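Local coordinates for conserved exported protein (Bacteroides fragilis, PDB 3CLW), which probably hydrolyses O-glycosidic bonds as a glycoside hydrolase of family 30, although its substrate is unknown, at residues A[48-53]-A[111-116]; A[74-79]-A[83-88]; A[254-259]-A[268-273]; A[427-432]-A[450-455]. One frame throughout, in Å; residues are numbered along the deposited sequence.

Contact 1. Residues A[48-53]-A[111-116]; sequences LLFKRE and QWFMKA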
loop_
_atom_site.group_PDB
_atom_site.type_symbol
_atom_site.label_atom_id
_atom_site.label_comp_id
_atom_site.label_asym_id
_atom_site.label_seq_id
_atom_site.Cartn_x
_atom_site.Cartn_y
_atom_site.Cartn_z
ATOM N N LEU A 48 9.648 6.477 -12.286
ATOM C CA LEU A 48 8.255 6.873 -11.924
ATOM C C LEU A 48 7.878 6.427 -10.508
ATOM O O LEU A 48 7.098 7.088 -9.837
ATOM C CB LEU A 48 7.216 6.330 -12.929
ATOM C CG LEU A 48 7.222 6.969 -14.353
ATOM C CD1 LEU A 48 6.620 6.030 -15.405
ATOM C CD2 LEU A 48 6.541 8.325 -14.375
ATOM N N LEU A 49 8.492 5.331 -10.058
ATOM C CA LEU A 49 8.147 4.708 -8.770
ATOM C C LEU A 49 8.923 5.306 -7.601
ATOM O O LEU A 49 8.339 5.591 -6.574
ATOM C CB LEU A 49 8.409 3.208 -8.846
ATOM C CG LEU A 49 7.556 2.375 -9.793
ATOM C CD1 LEU A 49 7.875 0.879 -9.730
ATOM C CD2 LEU A 49 6.122 2.579 -9.469
ATOM N N PHE A 50 10.232 5.524 -7.790
ATOM C CA PHE A 50 11.175 5.693 -6.677
ATOM C C PHE A 50 11.953 7.003 -6.622
ATOM O O PHE A 50 12.386 7.399 -5.537
ATOM C CB PHE A 50 12.193 4.546 -6.669
ATOM C CG PHE A 50 11.566 3.198 -6.658
ATOM C CD1 PHE A 50 10.638 2.849 -5.647
ATOM C CD2 PHE A 50 11.882 2.265 -7.650
ATOM C CE1 PHE A 50 10.032 1.598 -5.639
ATOM C CE2 PHE A 50 11.295 0.995 -7.649
ATOM C CZ PHE A 50 10.363 0.659 -6.630
ATOM N N LYS A 51 12.143 7.650 -7.772
ATOM C CA LYS A 51 13.151 8.698 -7.876
ATOM C C LYS A 51 12.567 10.026 -7.418
ATOM O O LYS A 51 11.611 10.517 -7.989
ATOM C CB LYS A 51 13.706 8.782 -9.313
ATOM C CG LYS A 51 14.945 9.658 -9.465
ATOM C CD LYS A 51 15.490 9.553 -10.870
ATOM C CE LYS A 51 16.780 10.327 -11.059
ATOM N NZ LYS A 51 17.281 10.133 -12.463
ATOM N N ARG A 52 13.119 10.578 -6.349
ATOM C CA ARG A 52 12.602 11.832 -5.815
ATOM C C ARG A 52 13.381 13.025 -6.417
ATOM O O ARG A 52 14.286 13.570 -5.795
ATOM C CB ARG A 52 12.644 11.826 -4.269
ATOM C CG ARG A 52 11.538 12.644 -3.587
ATOM C CD ARG A 52 11.848 14.116 -3.575
ATOM N NE ARG A 52 10.742 14.903 -3.036
ATOM C CZ ARG A 52 10.794 16.215 -2.836
ATOM N NH1 ARG A 52 11.887 16.889 -3.149
ATOM N NH2 ARG A 52 9.732 16.860 -2.389
ATOM N N GLU A 53 13.012 13.405 -7.638
ATOM C CA GLU A 53 13.660 14.505 -8.369
ATOM C C GLU A 53 12.631 15.265 -9.172
ATOM O O GLU A 53 11.526 14.768 -9.455
ATOM C CB GLU A 53 14.722 13.992 -9.354
ATOM C CG GLU A 53 15.753 13.069 -8.743
ATOM C CD GLU A 53 17.166 13.603 -8.810
ATOM O OE1 GLU A 53 17.688 14.075 -7.762
ATOM O OE2 GLU A 53 17.762 13.538 -9.909
ATOM N N GLN A 111 14.322 -8.970 -8.016
ATOM C CA GLN A 111 15.585 -8.493 -7.452
ATOM C C GLN A 111 16.137 -7.315 -8.234
ATOM O O GLN A 111 16.720 -6.422 -7.648
ATOM C CB GLN A 111 16.630 -9.596 -7.350
ATOM C CG GLN A 111 16.243 -10.767 -6.410
ATOM C CD GLN A 111 17.355 -11.770 -6.306
ATOM O OE1 GLN A 111 18.489 -11.416 -6.023
ATOM N NE2 GLN A 111 17.056 -13.015 -6.564
ATOM N N TRP A 112 15.940 -7.301 -9.552
ATOM C CA TRP A 112 16.287 -6.129 -10.364
ATOM C C TRP A 112 15.581 -4.872 -9.817
ATOM O O TRP A 112 16.203 -3.845 -9.674
ATOM C CB TRP A 112 15.959 -6.325 -11.880
ATOM C CG TRP A 112 16.447 -5.153 -12.645
ATOM C CD1 TRP A 112 17.716 -4.977 -13.164
ATOM C CD2 TRP A 112 15.736 -3.938 -12.902
ATOM N NE1 TRP A 112 17.821 -3.727 -13.737
ATOM C CE2 TRP A 112 16.623 -3.071 -13.590
ATOM C CE3 TRP A 112 14.435 -3.492 -12.615
ATOM C CZ2 TRP A 112 16.240 -1.789 -14.017
ATOM C CZ3 TRP A 112 14.056 -2.239 -13.052
ATOM C CH2 TRP A 112 14.974 -1.386 -13.718
ATOM N N PHE A 113 14.272 -4.964 -9.577
ATOM C CA PHE A 113 13.486 -3.862 -8.995
ATOM C C PHE A 113 13.987 -3.386 -7.637
ATOM O O PHE A 113 14.055 -2.183 -7.383
ATOM C CB PHE A 113 11.989 -4.190 -8.939
ATOM C CG PHE A 113 11.278 -3.789 -10.150
ATOM C CD1 PHE A 113 11.157 -4.671 -11.227
ATOM C CD2 PHE A 113 10.798 -2.503 -10.268
ATOM C CE1 PHE A 113 10.556 -4.270 -12.399
ATOM C CE2 PHE A 113 10.184 -2.097 -11.424
ATOM C CZ PHE A 113 10.064 -2.983 -12.498
ATOM N N MET A 114 14.354 -4.322 -6.768
ATOM C CA MET A 114 15.027 -3.953 -5.486
ATOM C C MET A 114 16.276 -3.122 -5.748
ATOM O O MET A 114 16.460 -2.064 -5.149
ATOM C CB MET A 114 15.346 -5.194 -4.647
ATOM C CG MET A 114 14.092 -5.993 -4.189
ATOM S SD MET A 114 14.436 -7.525 -3.272
ATOM C CE MET A 114 15.158 -6.833 -1.792
ATOM N N LYS A 115 17.136 -3.603 -6.642
ATOM C CA LYS A 115 18.367 -2.905 -6.975
ATOM C C LYS A 115 18.112 -1.515 -7.576
ATOM O O LYS A 115 18.788 -0.573 -7.235
ATOM C CB LYS A 115 19.296 -3.756 -7.864
ATOM N N ALA A 116 17.098 -1.399 -8.422
ATOM C CA ALA A 116 16.739 -0.128 -9.067
ATOM C C ALA A 116 16.208 0.895 -8.073
ATOM O O ALA A 116 16.495 2.088 -8.195
ATOM C CB ALA A 116 15.715 -0.358 -10.153
#

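Contact 2. Residues A[74-79]-A[83-88]; sequences AGSYEN and KEVDNS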
loop_
_atom_site.group_PDB
_atom_site.type_symbol
_atom_site.label_atom_id
_atom_site.label_comp_id
_atom_site.label_asym_id
_atom_site.label_seq_id
_atom_site.Cartn_x
_atom_site.Cartn_y
_atom_site.Cartn_z
ATOM N N ALA A 74 6.177 -18.724 -3.419
ATOM C CA ALA A 74 5.769 -19.911 -2.683
ATOM C C ALA A 74 5.962 -21.105 -3.603
ATOM O O ALA A 74 5.690 -22.244 -3.218
ATOM C CB ALA A 74 4.300 -19.774 -2.247
ATOM N N GLY A 75 6.421 -20.834 -4.834
ATOM C CA GLY A 75 6.821 -21.876 -5.764
ATOM C C GLY A 75 5.706 -22.490 -6.589
ATOM O O GLY A 75 5.808 -23.630 -7.035
ATOM N N SER A 76 4.632 -21.756 -6.805
ATOM C CA SER A 76 3.610 -22.255 -7.691
ATOM C C SER A 76 4.165 -22.419 -9.133
ATOM O O SER A 76 3.603 -23.137 -9.936
ATOM C CB SER A 76 2.395 -21.331 -7.680
ATOM O OG SER A 76 2.759 -20.000 -7.929
ATOM N N TYR A 77 5.285 -21.774 -9.428
ATOM C CA TYR A 77 5.949 -21.961 -10.707
ATOM C C TYR A 77 6.663 -23.316 -10.794
ATOM O O TYR A 77 6.449 -24.059 -11.751
ATOM C CB TYR A 77 6.921 -20.805 -11.019
ATOM C CG TYR A 77 7.722 -21.048 -12.287
ATOM C CD1 TYR A 77 7.184 -20.734 -13.536
ATOM C CD2 TYR A 77 9.007 -21.616 -12.241
ATOM C CE1 TYR A 77 7.895 -20.950 -14.708
ATOM C CE2 TYR A 77 9.717 -21.850 -13.398
ATOM C CZ TYR A 77 9.149 -21.510 -14.652
ATOM O OH TYR A 77 9.858 -21.721 -15.856
ATOM N N GLU A 78 7.534 -23.646 -9.834
ATOM C CA GLU A 78 8.159 -24.993 -9.819
ATOM C C GLU A 78 7.099 -26.116 -9.737
ATOM O O GLU A 78 7.320 -27.199 -10.235
ATOM C CB GLU A 78 9.122 -25.169 -8.629
ATOM C CG GLU A 78 10.414 -24.367 -8.687
ATOM C CD GLU A 78 10.274 -22.979 -8.061
ATOM O OE1 GLU A 78 9.114 -22.493 -7.906
ATOM O OE2 GLU A 78 11.329 -22.383 -7.719
ATOM N N ASN A 79 5.971 -25.844 -9.081
ATOM C CA ASN A 79 4.967 -26.860 -8.773
ATOM C C ASN A 79 3.841 -26.812 -9.794
ATOM O O ASN A 79 2.768 -27.340 -9.548
ATOM C CB ASN A 79 4.370 -26.591 -7.380
ATOM C CG ASN A 79 3.588 -27.770 -6.824
ATOM O OD1 ASN A 79 3.999 -28.910 -6.936
ATOM N ND2 ASN A 79 2.507 -27.479 -6.150
ATOM N N LYS A 83 -2.124 -29.180 -9.148
ATOM C CA LYS A 83 -3.329 -28.331 -9.206
ATOM C C LYS A 83 -2.971 -26.956 -8.639
ATOM O O LYS A 83 -3.243 -26.657 -7.476
ATOM C CB LYS A 83 -4.523 -28.936 -8.446
ATOM C CG LYS A 83 -4.774 -30.409 -8.788
ATOM C CD LYS A 83 -6.146 -30.964 -8.345
ATOM C CE LYS A 83 -6.368 -32.336 -9.072
ATOM N NZ LYS A 83 -7.606 -33.108 -8.609
ATOM N N GLU A 84 -2.326 -26.144 -9.473
ATOM C CA GLU A 84 -1.682 -24.906 -9.021
ATOM C C GLU A 84 -2.307 -23.659 -9.642
ATOM O O GLU A 84 -3.332 -23.744 -10.324
ATOM C CB GLU A 84 -0.190 -24.964 -9.353
ATOM C CG GLU A 84 0.676 -25.543 -8.241
ATOM C CD GLU A 84 0.845 -24.580 -7.036
ATOM O OE1 GLU A 84 0.231 -23.496 -7.019
ATOM O OE2 GLU A 84 1.585 -24.916 -6.091
ATOM N N VAL A 85 -1.696 -22.500 -9.390
ATOM C CA VAL A 85 -2.057 -21.253 -10.074
ATOM C C VAL A 85 -2.199 -21.539 -11.570
ATOM O O VAL A 85 -1.324 -22.179 -12.191
ATOM C CB VAL A 85 -0.982 -20.152 -9.818
ATOM C CG1 VAL A 85 -1.310 -18.840 -10.550
ATOM C CG2 VAL A 85 -0.836 -19.907 -8.307
ATOM N N ASP A 86 -3.308 -21.078 -12.141
ATOM C CA ASP A 86 -3.729 -21.516 -13.484
ATOM C C ASP A 86 -3.218 -20.663 -14.658
ATOM O O ASP A 86 -3.652 -20.847 -15.795
ATOM C CB ASP A 86 -5.263 -21.692 -13.547
ATOM C CG ASP A 86 -6.032 -20.389 -13.354
ATOM O OD1 ASP A 86 -5.482 -19.283 -13.530
ATOM O OD2 ASP A 86 -7.231 -20.466 -13.019
ATOM N N ASN A 87 -2.289 -19.748 -14.393
ATOM C CA ASN A 87 -1.796 -18.865 -15.430
ATOM C C ASN A 87 -0.341 -18.495 -15.150
ATOM O O ASN A 87 0.160 -18.623 -14.004
ATOM C CB ASN A 87 -2.666 -17.605 -15.495
ATOM C CG ASN A 87 -2.544 -16.772 -14.255
ATOM O OD1 ASN A 87 -1.608 -15.986 -14.131
ATOM N ND2 ASN A 87 -3.482 -16.945 -13.308
ATOM N N SER A 88 0.330 -18.021 -16.195
ATOM C CA SER A 88 1.763 -17.815 -16.144
ATOM C C SER A 88 2.174 -16.494 -15.516
ATOM O O SER A 88 3.303 -16.375 -15.035
ATOM C CB SER A 88 2.387 -17.981 -17.532
ATOM O OG SER A 88 1.925 -16.976 -18.399
#

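Contact 3. Residues A[254-259]-A[268-273]; sequences SMFYKD and KNLFNC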
loop_
_atom_site.group_PDB
_atom_site.type_symbol
_atom_site.label_atom_id
_atom_site.label_comp_id
_atom_site.label_asym_id
_atom_site.label_seq_id
_atom_site.Cartn_x
_atom_site.Cartn_y
_atom_site.Cartn_z
ATOM N N SER A 254 -9.126 -8.522 19.698
ATOM C CA SER A 254 -8.645 -9.858 19.977
ATOM C C SER A 254 -7.122 -9.971 19.892
ATOM O O SER A 254 -6.526 -10.758 20.620
ATOM C CB SER A 254 -9.301 -10.837 19.027
ATOM O OG SER A 254 -8.768 -12.121 19.224
ATOM N N MET A 255 -6.509 -9.163 19.021
ATOM C CA MET A 255 -5.065 -9.243 18.714
ATOM C C MET A 255 -4.264 -8.033 19.207
ATOM O O MET A 255 -3.083 -8.175 19.547
ATOM C CB MET A 255 -4.807 -9.500 17.204
ATOM C CG MET A 255 -5.419 -10.828 16.651
ATOM S SD MET A 255 -4.779 -11.587 15.124
ATOM C CE MET A 255 -3.388 -12.436 15.820
ATOM N N PHE A 256 -4.890 -6.855 19.243
ATOM C CA PHE A 256 -4.159 -5.634 19.552
ATOM C C PHE A 256 -4.652 -4.889 20.818
ATOM O O PHE A 256 -4.389 -3.692 20.990
ATOM C CB PHE A 256 -4.102 -4.726 18.310
ATOM C CG PHE A 256 -3.258 -5.297 17.170
ATOM C CD1 PHE A 256 -3.823 -6.118 16.203
ATOM C CD2 PHE A 256 -1.885 -5.010 17.086
ATOM C CE1 PHE A 256 -3.031 -6.637 15.155
ATOM C CE2 PHE A 256 -1.095 -5.519 16.046
ATOM C CZ PHE A 256 -1.660 -6.338 15.087
ATOM N N TYR A 257 -5.359 -5.617 21.688
ATOM C CA TYR A 257 -5.585 -5.223 23.096
ATOM C C TYR A 257 -4.838 -6.201 23.995
ATOM O O TYR A 257 -4.634 -7.357 23.637
ATOM C CB TYR A 257 -7.076 -5.214 23.451
ATOM C CG TYR A 257 -7.761 -3.908 23.141
ATOM C CD1 TYR A 257 -8.397 -3.168 24.156
ATOM C CD2 TYR A 257 -7.772 -3.399 21.843
ATOM C CE1 TYR A 257 -9.031 -1.948 23.877
ATOM C CE2 TYR A 257 -8.382 -2.201 21.553
ATOM C CZ TYR A 257 -9.016 -1.464 22.567
ATOM O OH TYR A 257 -9.628 -0.262 22.261
ATOM N N LYS A 258 -4.419 -5.745 25.163
ATOM C CA LYS A 258 -3.513 -6.555 25.962
ATOM C C LYS A 258 -4.209 -7.754 26.570
ATOM O O LYS A 258 -3.565 -8.755 26.863
ATOM C CB LYS A 258 -2.741 -5.711 26.986
ATOM C CG LYS A 258 -3.151 -5.827 28.422
ATOM C CD LYS A 258 -2.227 -4.942 29.301
ATOM C CE LYS A 258 -2.563 -5.061 30.823
ATOM N NZ LYS A 258 -3.707 -4.180 31.241
ATOM N N ASP A 259 -5.525 -7.678 26.698
ATOM C CA ASP A 259 -6.299 -8.788 27.240
ATOM C C ASP A 259 -7.043 -9.558 26.154
ATOM O O ASP A 259 -7.904 -10.356 26.466
ATOM C CB ASP A 259 -7.295 -8.281 28.305
ATOM C CG ASP A 259 -8.272 -7.233 27.739
ATOM O OD1 ASP A 259 -7.844 -6.396 26.870
ATOM O OD2 ASP A 259 -9.458 -7.239 28.163
ATOM N N LYS A 268 8.146 -9.127 21.132
ATOM C CA LYS A 268 9.243 -8.160 20.948
ATOM C C LYS A 268 9.398 -7.701 19.481
ATOM O O LYS A 268 9.658 -6.534 19.210
ATOM C CB LYS A 268 10.533 -8.850 21.418
ATOM C CG LYS A 268 11.821 -8.053 21.373
ATOM C CD LYS A 268 13.047 -8.996 21.411
ATOM C CE LYS A 268 14.393 -8.205 21.325
ATOM N NZ LYS A 268 15.618 -9.023 20.853
ATOM N N ASN A 269 9.248 -8.628 18.540
ATOM C CA ASN A 269 9.576 -8.324 17.138
ATOM C C ASN A 269 8.362 -7.990 16.291
ATOM O O ASN A 269 8.463 -7.885 15.062
ATOM C CB ASN A 269 10.410 -9.447 16.512
ATOM C CG ASN A 269 11.729 -9.617 17.197
ATOM O OD1 ASN A 269 12.477 -8.653 17.339
ATOM N ND2 ASN A 269 12.036 -10.842 17.622
ATOM N N LEU A 270 7.219 -7.826 16.963
ATOM C CA LEU A 270 6.002 -7.357 16.312
ATOM C C LEU A 270 6.186 -5.905 15.922
ATOM O O LEU A 270 6.629 -5.092 16.740
ATOM C CB LEU A 270 4.802 -7.452 17.245
ATOM C CG LEU A 270 3.428 -7.064 16.642
ATOM C CD1 LEU A 270 2.804 -8.175 15.789
ATOM C CD2 LEU A 270 2.444 -6.590 17.760
ATOM N N PHE A 271 5.841 -5.581 14.679
ATOM C CA PHE A 271 5.644 -4.199 14.309
ATOM C C PHE A 271 4.322 -3.748 14.912
ATOM O O PHE A 271 3.263 -4.331 14.609
ATOM C CB PHE A 271 5.621 -4.056 12.788
ATOM C CG PHE A 271 5.433 -2.646 12.316
ATOM C CD1 PHE A 271 5.995 -1.567 13.023
ATOM C CD2 PHE A 271 4.741 -2.388 11.122
ATOM C CE1 PHE A 271 5.834 -0.258 12.562
ATOM C CE2 PHE A 271 4.571 -1.073 10.670
ATOM C CZ PHE A 271 5.104 -0.019 11.406
ATOM N N ASN A 272 4.377 -2.707 15.751
ATOM C CA ASN A 272 3.218 -2.281 16.516
ATOM C C ASN A 272 2.293 -1.427 15.656
ATOM O O ASN A 272 2.281 -0.192 15.743
ATOM C CB ASN A 272 3.650 -1.549 17.814
ATOM C CG ASN A 272 2.462 -1.103 18.681
ATOM O OD1 ASN A 272 1.423 -1.764 18.734
ATOM N ND2 ASN A 272 2.626 0.030 19.357
ATOM N N CYS A 273 1.485 -2.128 14.874
ATOM C CA CYS A 273 0.757 -1.568 13.739
ATOM C C CYS A 273 -0.181 -2.651 13.234
ATOM O O CYS A 273 0.174 -3.831 13.180
ATOM C CB CYS A 273 1.735 -1.176 12.612
ATOM S SG CYS A 273 0.989 -0.432 11.154
#

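Contact 4. Residues A[427-432]-A[450-455]; sequences LMISSY and QVISLN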
loop_
_atom_site.group_PDB
_atom_site.type_symbol
_atom_site.label_atom_id
_atom_site.label_comp_id
_atom_site.label_asym_id
_atom_site.label_seq_id
_atom_site.Cartn_x
_atom_site.Cartn_y
_atom_site.Cartn_z
ATOM N N LEU A 427 -14.421 19.351 -0.336
ATOM C CA LEU A 427 -13.038 19.769 -0.202
ATOM C C LEU A 427 -12.322 19.106 0.993
ATOM O O LEU A 427 -12.743 19.263 2.158
ATOM C CB LEU A 427 -12.968 21.288 -0.105
ATOM C CG LEU A 427 -11.577 21.899 0.039
ATOM C CD1 LEU A 427 -10.846 21.975 -1.310
ATOM C CD2 LEU A 427 -11.653 23.269 0.673
ATOM N N MET A 428 -11.245 18.373 0.685
ATOM C CA MET A 428 -10.464 17.620 1.675
ATOM C C MET A 428 -9.056 18.182 1.712
ATOM O O MET A 428 -8.436 18.408 0.673
ATOM C CB MET A 428 -10.434 16.122 1.331
ATOM C CG MET A 428 -11.762 15.365 1.533
ATOM S SD MET A 428 -11.791 13.740 0.742
ATOM C CE MET A 428 -12.379 14.230 -0.858
ATOM N N ILE A 429 -8.545 18.428 2.909
ATOM C CA ILE A 429 -7.255 19.031 3.034
ATOM C C ILE A 429 -6.619 18.608 4.347
ATOM O O ILE A 429 -7.303 18.470 5.358
ATOM C CB ILE A 429 -7.347 20.568 2.810
ATOM C CG1 ILE A 429 -6.008 21.262 3.067
ATOM C CG2 ILE A 429 -8.395 21.141 3.680
ATOM C CD1 ILE A 429 -5.966 22.680 2.538
ATOM N N SER A 430 -5.302 18.370 4.291
ATOM C CA SER A 430 -4.518 17.834 5.411
ATOM C C SER A 430 -3.119 18.405 5.304
ATOM O O SER A 430 -2.711 18.812 4.222
ATOM C CB SER A 430 -4.478 16.285 5.369
ATOM O OG SER A 430 -3.973 15.792 4.118
ATOM N N SER A 431 -2.395 18.449 6.422
ATOM C CA SER A 431 -1.037 18.997 6.446
ATOM C C SER A 431 -0.055 18.128 7.209
ATOM O O SER A 431 -0.460 17.343 8.063
ATOM C CB SER A 431 -1.035 20.423 7.013
ATOM O OG SER A 431 -1.868 21.266 6.247
ATOM N N TYR A 432 1.234 18.272 6.905
ATOM C CA TYR A 432 2.276 17.366 7.417
ATOM C C TYR A 432 3.498 18.194 7.496
ATOM O O TYR A 432 3.634 19.102 6.714
ATOM C CB TYR A 432 2.538 16.164 6.456
ATOM C CG TYR A 432 1.266 15.475 6.100
ATOM C CD1 TYR A 432 0.865 14.334 6.773
ATOM C CD2 TYR A 432 0.428 15.996 5.128
ATOM C CE1 TYR A 432 -0.332 13.750 6.503
ATOM C CE2 TYR A 432 -0.777 15.406 4.829
ATOM C CZ TYR A 432 -1.153 14.287 5.528
ATOM O OH TYR A 432 -2.339 13.682 5.239
ATOM N N GLN A 450 -12.567 26.547 -6.345
ATOM C CA GLN A 450 -12.673 27.136 -5.016
ATOM C C GLN A 450 -11.424 27.965 -4.736
ATOM O O GLN A 450 -10.371 27.708 -5.312
ATOM C CB GLN A 450 -12.911 26.051 -3.957
ATOM N N VAL A 451 -11.559 28.999 -3.909
ATOM C CA VAL A 451 -10.420 29.825 -3.502
ATOM C C VAL A 451 -10.261 29.662 -2.004
ATOM O O VAL A 451 -11.257 29.653 -1.272
ATOM C CB VAL A 451 -10.596 31.326 -3.853
ATOM C CG1 VAL A 451 -9.358 32.130 -3.453
ATOM C CG2 VAL A 451 -10.853 31.514 -5.349
ATOM N N ILE A 452 -9.020 29.499 -1.547
ATOM C CA ILE A 452 -8.763 29.317 -0.121
ATOM C C ILE A 452 -7.672 30.245 0.391
ATOM O O ILE A 452 -6.871 30.756 -0.384
ATOM C CB ILE A 452 -8.428 27.831 0.245
ATOM C CG1 ILE A 452 -7.074 27.398 -0.331
ATOM C CG2 ILE A 452 -9.546 26.868 -0.199
ATOM C CD1 ILE A 452 -6.445 26.230 0.422
ATOM N N SER A 453 -7.670 30.476 1.696
ATOM C CA SER A 453 -6.574 31.160 2.361
ATOM C C SER A 453 -5.876 30.186 3.290
ATOM O O SER A 453 -6.507 29.513 4.106
ATOM C CB SER A 453 -7.057 32.395 3.140
ATOM N N LEU A 454 -4.564 30.118 3.174
ATOM C CA LEU A 454 -3.798 29.202 3.978
ATOM C C LEU A 454 -2.994 29.995 4.990
ATOM O O LEU A 454 -2.116 30.776 4.630
ATOM C CB LEU A 454 -2.907 28.345 3.075
ATOM C CG LEU A 454 -2.445 26.986 3.567
ATOM C CD1 LEU A 454 -3.648 26.079 3.900
ATOM C CD2 LEU A 454 -1.524 26.321 2.537
ATOM N N ASN A 455 -3.319 29.802 6.262
ATOM C CA ASN A 455 -2.696 30.535 7.351
ATOM C C ASN A 455 -1.712 29.628 8.065
ATOM O O ASN A 455 -2.114 28.694 8.773
ATOM C CB ASN A 455 -3.784 30.986 8.323
ATOM C CG ASN A 455 -3.301 32.000 9.332
ATOM O OD1 ASN A 455 -3.960 33.021 9.525
ATOM N ND2 ASN A 455 -2.170 31.728 9.999
#

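Contact 1. Residues A[48-53]-A[111-116]
Phe113 meets Leu49 and Phe50 where the end of helix 39-50 comes up against helix 108-119, and the side chains that meet are all apolar. Leu49 CD1 lies 4.1 Å from Phe113 CE2, the two side chains crossing at about a right angle. Phe50 brings CE2 to the edge of the Phe113 ring, near its plane, 4.4 Å from CD2. Each ring is also backed from within its own segment: Leu49 CB sits 3.6 Å above the centre of the Phe50 ring, while Trp112 CZ3 lies over one face of Phe113. Large apolar side chains suit the place because the backbones stay well apart, with 8.4 Å between the CA atoms of Phe50 and Ala116.

The other side is looser. Lys51 is the first residue to leave the helix; with CG anti to N (chi1 -169°), its extended chain leads its charge away from helix 108-119, and Glu53 beyond it is exposed.

About a turn back, helix 39-50 adds Ile45 against Phe113 and Ala46 against Ala116. Strand 68-71 joins in through Trp68, which touches Leu49 and Phe113 and meets the Phe50 ring edge-to-face.

Contact 2. Residues A[74-79]-A[83-88]
Asn79 ND2 donates a short, nearly straight hydrogen bond to Glu84 OE2, 2.7 Å long with an N-H...O angle of 175°. It ties together a compact turn in the long loop between strand 68-71 and helix 108-119, one of the strand-to-helix connections of the TIM barrel expected for this family. In such barrels these connections lie at the end where the active site is formed, though neither segment can be given a catalytic part. The amide meets OE2 within its own plane, on the anti lone pair that faces away from OE1, and the amide and carboxylate planes stand 87° apart. Asn79 reaches it with CG opposite the backbone N (chi1 -165°). A carboxylate suits position 84 because both its oxygens are used: OE1 accepts a 3.2 Å bond from Val85 N, again on the anti lone pair, as well as a bond with Thr142 OG1. This second set of bonds helps to fix the rotation of the group that Asn79 grips.

The turn of 74-79 is held from within by Asn79 N bonded to Gly75 O at 3.0 Å, and Gly75 takes a positive phi that favours glycine. Ser76, small enough to nestle against the glutamate, points CB at segment 83-88 while its hydroxyl bonds to Glu198 OE1 and Thr92 N. Ser76 CB is 3.1 Å from Glu84 OE1, a tight van der Waals approach and not a bond, and the methyl Val85 CG2 packs 3.6 Å from that same CB.

Contact 3. Residues A[254-259]-A[268-273]
Phe256 carries the apolar part of this contact, setting CE2 4.1 Å from Leu270 CD2. The phenylalanine lies on the short helix 251-256 and the leucine on strand 270-276, so the pair joins two elements of a beta-alpha-beta unit that starts with strand 226-232, a repeat of the kind from which TIM barrels are built. The ring projects across because CG lies anti to the carbonyl carbon (chi1 -67°), and Leu270 answers with CG anti to its backbone N (chi1 -176°); the two side chains run at a slant to one another. A long apolar residue suits position 256, since the closest CA atoms, those of Phe256 and Cys273, are still 8.6 Å apart. Leucine suits the strand because its branched end presents a methyl to the ring.

Contact with the backbone is the second kind. Cys273 O approaches the far end of the ring, 3.6 Å from both Phe256 CE2 and Phe256 CZ. The cysteine side chain itself starts away from helix 251-256 and packs on Lys307 and Trp309 of the next strand.

Polar bonds go to residues outside the two segments. Asn272, the centre of an inverse gamma turn where the chain bends a corner, pairs OD1 with Thr306 OG1 and gives ND2 to His304 O.

With no polar bond between the segments, their fit rests on shape and burial, while the hydrogen bonds of Asn272 tie the corner of the chain to the residues just before strand 307-310.

Contact 4. Residues A[427-432]-A[450-455]
Strands 427-432 and 450-455 run in roughly the same direction, 28° apart, with their axes 11.0 Å from each other at closest. That spacing is too wide for backbone bonding and suits strands packed face to face; the Leu427 and Gln450 CA atoms come to 8.8 Å, whereas those of Ile429 and Leu454 are 10.8 Å apart. This packing is consistent with the beta sandwich that accompanies the barrel in family 30 glycoside hydrolases.

Alternate residues of each strand point into the space between. Ile429 and Ile452 reach toward each other tip to tip, with 4.2 Å between their CD1 methyls. The torsions make this possible: Ile429 sends CG1 opposite its backbone N (chi1 175°), whereas Ile452 holds CG1 between N and the carbonyl carbon (chi1 68°), leaving CG2 to turn toward Leu427. There Ile452 CG2 lies 4.3 Å from Leu427 CD2, so one isoleucine serves two partners with two branches. Ile429 CD1 likewise also touches Leu454 CD1, at 4.3 Å. Beta-branched isoleucine favours extended backbone, and two such side chains, meeting end to end, fill the distance between the strands.

Facing the other way, Ser430 OG and Tyr432 OH share a 2.9 Å hydrogen bond on the side of strand 427-433 that packs against helix 328-347 of the barrel. Strand 427-433 is flanked by strands 408-414 and 438-444, while 450-455 is bordered by 6-25 and 484-486, and Phe8, Ile412, Leu484 and Leu486 extend the apolar layer around the four side chains.

In the fold
Contacts 1, 2 and 3 belong to the family 30 barrel region, and contact 4 to the probable beta sandwich beside it. Contact 2 lies in the connection leading to helix 108-119, the helix that contact 1 holds, yet their centres are 27 Å apart. The first three are buried, contact 2 included although it sits in a loop; contact 4 is aliphatic and only partly buried. Contacts 1 and 3 set aromatic rings against aliphatic groups and, in contact 1, against another ring, helix to helix in one and helix to strand in the other. Contact 2 alone has a hydrogen bond between its segments, as befits a loop without regular structure. It lies about 49 Å from contact 4, centre to centre.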